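PDB 3LTO: mevalonate diphosphate decarboxylase from Legionella pneumophila, which probably catalyses the ATP-dependent decarboxylation of mevalonate diphosphate to isopentenyl diphosphate, a step of isoprenoid biosynthesis. Local coordinates for residues A[75-78]-A[79-83]; A[189-192]-A[193-196]. One frame throughout, in Å; residues are numbered along the deposited sequence.

Interaction 1: residues A[75-78]-A[79-83]; sequences RFID and HLVRL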
loop_
_atom_site.group_PDB
_atom_site.type_symbol
_atom_site.label_atom_id
_atom_site.label_comp_id
_atom_site.label_asym_id
_atom_site.label_seq_id
_atom_site.Cartn_x
_atom_site.Cartn_y
_atom_site.Cartn_z
ATOM N N ARG A 75 -12.542 14.936 15.874
ATOM C CA ARG A 75 -11.583 14.293 14.985
ATOM C C ARG A 75 -10.143 14.598 15.378
ATOM O O ARG A 75 -9.297 13.710 15.388
ATOM C CB ARG A 75 -11.805 14.757 13.541
ATOM C CG ARG A 75 -13.173 14.438 12.964
ATOM C CD ARG A 75 -13.260 12.993 12.516
ATOM N NE ARG A 75 -12.300 12.688 11.456
ATOM C CZ ARG A 75 -12.191 11.498 10.869
ATOM N NH1 ARG A 75 -12.983 10.496 11.237
ATOM N NH2 ARG A 75 -11.290 11.307 9.916
ATOM N N PHE A 76 -9.873 15.860 15.700
ATOM C CA PHE A 76 -8.522 16.290 16.050
ATOM C C PHE A 76 -8.010 15.653 17.340
ATOM O O PHE A 76 -6.876 15.187 17.396
ATOM C CB PHE A 76 -8.469 17.824 16.151
ATOM C CG PHE A 76 -7.156 18.424 15.694
ATOM C CD1 PHE A 76 -6.641 18.124 14.432
ATOM C CD2 PHE A 76 -6.448 19.299 16.514
ATOM C CE1 PHE A 76 -5.439 18.687 13.994
ATOM C CE2 PHE A 76 -5.251 19.865 16.089
ATOM C CZ PHE A 76 -4.744 19.558 14.824
ATOM N N ILE A 77 -8.851 15.639 18.373
ATOM C CA ILE A 77 -8.480 15.047 19.646
ATOM C C ILE A 77 -8.342 13.526 19.485
ATOM O O ILE A 77 -7.358 12.932 19.941
ATOM C CB ILE A 77 -9.520 15.427 20.735
ATOM C CG1 ILE A 77 -9.309 16.898 21.130
ATOM C CG2 ILE A 77 -9.391 14.516 21.954
ATOM C CD1 ILE A 77 -10.335 17.458 22.115
ATOM N N ASP A 78 -9.305 12.893 18.822
ATOM C CA ASP A 78 -9.214 11.449 18.604
ATOM C C ASP A 78 -7.877 11.092 17.943
ATOM O O ASP A 78 -7.297 10.045 18.229
ATOM C CB ASP A 78 -10.350 10.944 17.705
ATOM C CG ASP A 78 -11.654 10.783 18.446
ATOM O OD1 ASP A 78 -11.638 10.804 19.697
ATOM O OD2 ASP A 78 -12.695 10.618 17.774
ATOM N N HIS A 79 -7.391 11.955 17.053
ATOM C CA HIS A 79 -6.131 11.669 16.384
ATOM C C HIS A 79 -4.979 11.708 17.377
ATOM O O HIS A 79 -4.031 10.934 17.257
ATOM C CB HIS A 79 -5.870 12.655 15.240
ATOM C CG HIS A 79 -4.672 12.304 14.413
ATOM N ND1 HIS A 79 -4.576 11.123 13.711
ATOM C CD2 HIS A 79 -3.508 12.962 14.203
ATOM C CE1 HIS A 79 -3.404 11.065 13.105
ATOM N NE2 HIS A 79 -2.735 12.170 13.388
ATOM N N LEU A 80 -5.052 12.604 18.357
ATOM C CA LEU A 80 -3.990 12.669 19.349
ATOM C C LEU A 80 -4.053 11.394 20.182
ATOM O O LEU A 80 -3.028 10.765 20.432
ATOM C CB LEU A 80 -4.133 13.894 20.262
ATOM C CG LEU A 80 -3.070 13.973 21.373
ATOM C CD1 LEU A 80 -1.687 13.871 20.728
ATOM C CD2 LEU A 80 -3.192 15.276 22.186
ATOM N N VAL A 81 -5.258 11.012 20.597
ATOM C CA VAL A 81 -5.450 9.800 21.395
ATOM C C VAL A 81 -4.848 8.628 20.635
ATOM O O VAL A 81 -4.103 7.814 21.185
ATOM C CB VAL A 81 -6.956 9.525 21.643
ATOM C CG1 VAL A 81 -7.155 8.142 22.256
ATOM C CG2 VAL A 81 -7.536 10.603 22.565
ATOM N N ARG A 82 -5.177 8.569 19.350
ATOM C CA ARG A 82 -4.687 7.523 18.468
ATOM C C ARG A 82 -3.165 7.505 18.509
ATOM O O ARG A 82 -2.549 6.443 18.617
ATOM C CB ARG A 82 -5.181 7.785 17.033
ATOM C CG ARG A 82 -4.537 6.921 15.952
ATOM C CD ARG A 82 -5.124 7.220 14.562
ATOM N NE ARG A 82 -6.575 7.064 14.566
ATOM C CZ ARG A 82 -7.445 8.045 14.343
ATOM N NH1 ARG A 82 -7.023 9.278 14.077
ATOM N NH2 ARG A 82 -8.747 7.801 14.429
ATOM N N LEU A 83 -2.559 8.683 18.431
ATOM C CA LEU A 83 -1.104 8.773 18.445
ATOM C C LEU A 83 -0.527 8.369 19.797
ATOM O O LEU A 83 0.495 7.691 19.862
ATOM C CB LEU A 83 -0.654 10.192 18.057
ATOM C CG LEU A 83 -1.064 10.594 16.633
ATOM C CD1 LEU A 83 -0.643 12.026 16.345
ATOM C CD2 LEU A 83 -0.427 9.645 15.628
HETATM O O HOH W 1 -9.301 11.459 13.883
#

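Interaction 2: residues A[189-192]-A[193-196]; sequences EIPS and RVAH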
loop_
_atom_site.group_PDB
_atom_site.type_symbol
_atom_site.label_atom_id
_atom_site.label_comp_id
_atom_site.label_asym_id
_atom_site.label_seq_id
_atom_site.Cartn_x
_atom_site.Cartn_y
_atom_site.Cartn_z
ATOM N N GLU A 189 -23.391 26.287 4.260
ATOM C CA GLU A 189 -22.461 25.615 3.352
ATOM C C GLU A 189 -22.021 24.227 3.828
ATOM O O GLU A 189 -21.583 24.055 4.964
ATOM C CB GLU A 189 -21.228 26.489 3.123
ATOM C CG GLU A 189 -20.167 25.832 2.258
ATOM C CD GLU A 189 -19.345 26.836 1.481
ATOM O OE1 GLU A 189 -19.882 27.444 0.522
ATOM O OE2 GLU A 189 -18.164 27.019 1.835
ATOM N N ILE A 190 -22.125 23.245 2.938
ATOM C CA ILE A 190 -21.761 21.863 3.240
ATOM C C ILE A 190 -20.253 21.668 3.407
ATOM O O ILE A 190 -19.479 21.964 2.500
ATOM C CB ILE A 190 -22.212 20.910 2.119
ATOM C CG1 ILE A 190 -23.656 21.212 1.708
ATOM C CG2 ILE A 190 -22.057 19.464 2.582
ATOM C CD1 ILE A 190 -24.684 20.900 2.747
ATOM N N PRO A 191 -19.821 21.155 4.571
ATOM C CA PRO A 191 -18.396 20.922 4.832
ATOM C C PRO A 191 -17.800 19.873 3.893
ATOM O O PRO A 191 -18.490 18.957 3.442
ATOM C CB PRO A 191 -18.379 20.456 6.288
ATOM C CG PRO A 191 -19.554 21.155 6.875
ATOM C CD PRO A 191 -20.605 20.976 5.806
ATOM N N SER A 192 -16.514 20.022 3.609
ATOM C CA SER A 192 -15.794 19.109 2.734
ATOM C C SER A 192 -16.063 17.656 3.120
ATOM O O SER A 192 -16.378 16.822 2.272
ATOM C CB SER A 192 -14.296 19.404 2.818
ATOM O OG SER A 192 -13.562 18.535 1.982
ATOM N N ARG A 193 -15.936 17.377 4.412
ATOM C CA ARG A 193 -16.156 16.052 4.981
ATOM C C ARG A 193 -17.537 15.487 4.623
ATOM O O ARG A 193 -17.655 14.349 4.174
ATOM C CB ARG A 193 -15.994 16.146 6.506
ATOM C CG ARG A 193 -16.370 14.909 7.299
ATOM C CD ARG A 193 -15.332 13.820 7.168
ATOM N NE ARG A 193 -13.982 14.320 7.406
ATOM C CZ ARG A 193 -12.915 13.538 7.520
ATOM N NH1 ARG A 193 -13.048 12.220 7.428
ATOM N NH2 ARG A 193 -11.715 14.071 7.703
ATOM N N VAL A 194 -18.577 16.286 4.832
ATOM C CA VAL A 194 -19.942 15.871 4.539
ATOM C C VAL A 194 -20.200 15.724 3.043
ATOM O O VAL A 194 -20.895 14.802 2.615
ATOM C CB VAL A 194 -20.966 16.867 5.136
ATOM C CG1 VAL A 194 -22.371 16.551 4.625
ATOM C CG2 VAL A 194 -20.944 16.781 6.656
ATOM N N ALA A 195 -19.638 16.632 2.246
ATOM C CA ALA A 195 -19.818 16.587 0.796
ATOM C C ALA A 195 -19.318 15.249 0.261
ATOM O O ALA A 195 -19.912 14.666 -0.645
ATOM C CB ALA A 195 -19.049 17.736 0.135
ATOM N N HIS A 196 -18.216 14.776 0.828
ATOM C CA HIS A 196 -17.622 13.507 0.418
ATOM C C HIS A 196 -18.582 12.353 0.683
ATOM O O HIS A 196 -18.520 11.321 0.018
ATOM C CB HIS A 196 -16.312 13.279 1.171
ATOM C CG HIS A 196 -15.204 14.192 0.753
ATOM N ND1 HIS A 196 -14.024 14.299 1.456
ATOM C CD2 HIS A 196 -15.082 15.021 -0.312
ATOM C CE1 HIS A 196 -13.223 15.152 0.845
ATOM N NE2 HIS A 196 -13.841 15.604 -0.232
#

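Interaction 1: residues A[75-78]-A[79-83]
The carbonyl oxygen of Arg75 is gripped twice: His79 N reaches Arg75 O at 3.1 Å as the i to i+4 helical bond, and a water donates to the same Arg75 O from 2.7 Å. That water also accepts from Arg82 NH1, at 3.2 Å, so it joins backbone and side chain across two turns of the helix. The Arg82 chain starts with CG anti to its own N (chi1 169°) and bends at chi3, which brings the guanidinium back to the edge of the His79 ring. There NH1 donates to His79 ND1 over 3.1 Å, the nitrogen lying in the imidazole plane and the ring nitrogen in the guanidinium plane, an edge-on meeting of two flat groups. The bond implies that ND1 is the acceptor, leaving NE2 to pair with Thr118; imidazole rotation is thereby fixed from both ends. Further round the helix, Val81 N donates to Ile77 O at 2.9 Å and Arg82 N to Asp78 O at 2.8 Å, while Ile77 CG2 and Val81 CG2 pack loosely at 4.4 Å. All of this belongs to helix 71-87, the crossover of a beta-alpha-beta unit between strands 54-55 and 93-99. Phe76 and Leu80 rest on strand 93-99, the Phe76 ring also meeting Phe114 edge-to-face, and His79 and Leu83 turn to helix 110-129.

Interaction 2: residues A[189-192]-A[193-196]
Apolar contact between Ile190 and Val194 brings the loop against the first turn of helix 192-198. Ile190 CG2 lies 3.6 Å from Val194 CG1, the two side chains crossing at about a right angle, and the same methyl approaches Ala195 CB at 4.2 Å. Ile190 CG2 stands opposite its own backbone N across the CA–CB bond, and the CB itself is directed at the helix, which is how this branch comes to do the touching. Pro191 contributes more lightly: its CD is 4.2 Å from Val194 CB, the two side chains lying side by side and pointing the same way.

Backbone hydrogen bonds follow. Pro191 occupies the N-cap position, and its carbonyl opens the helical pattern by accepting from Ala195 N at 2.9 Å, a nearly straight bond (164° at the hydrogen). One residue on, His196 N donates to Ser192 O over 3.1 Å.

The third kind is polar atom against ring. Ser192 O sits 3.2 Å above one face of the His196 imidazole, offset toward its rim, with CG its nearest ring atom at 3.3 Å. A chi1 of -70°, with CG beside the backbone N, swings the ring back over the preceding turn. Ser192 OG then lies 3.6 Å from His196 CE1, a van der Waals approach.

Outside the turn, the Arg193 chain bends twice and carries NH1 to a salt bridge with a bound sulfate, while Ile190 O accepts from Tyr255 OH. Chemically, then, apolar packing and main-chain bonds set the helix start, while the exposed Arg193 serves an anion; the sulfate, probably from the crystallisation liquor, may mark a pocket for anionic groups.

Interaction 1 comes first along the chain, in helix 71-87 of the N-terminal family region, and interaction 2 follows more than a hundred residues later, at the start of helix 192-198 in the C-terminal one. Their centres are about 21 Å apart, yet two long side chains bridge the gap: Arg75 NH2, also hydrogen-bonded to Gly146 O, comes within 3.2 Å of Arg193 NH1. Bound sulfate lies about 3 Å from the side chain of Arg193 and about 4 Å from that of Arg75 (nearest atoms), so these like charges gather near sulfate where the two regions face each other. This is consistent with a cleft suited to phosphate groups, as expected of an enzyme handling ATP and a diphosphate.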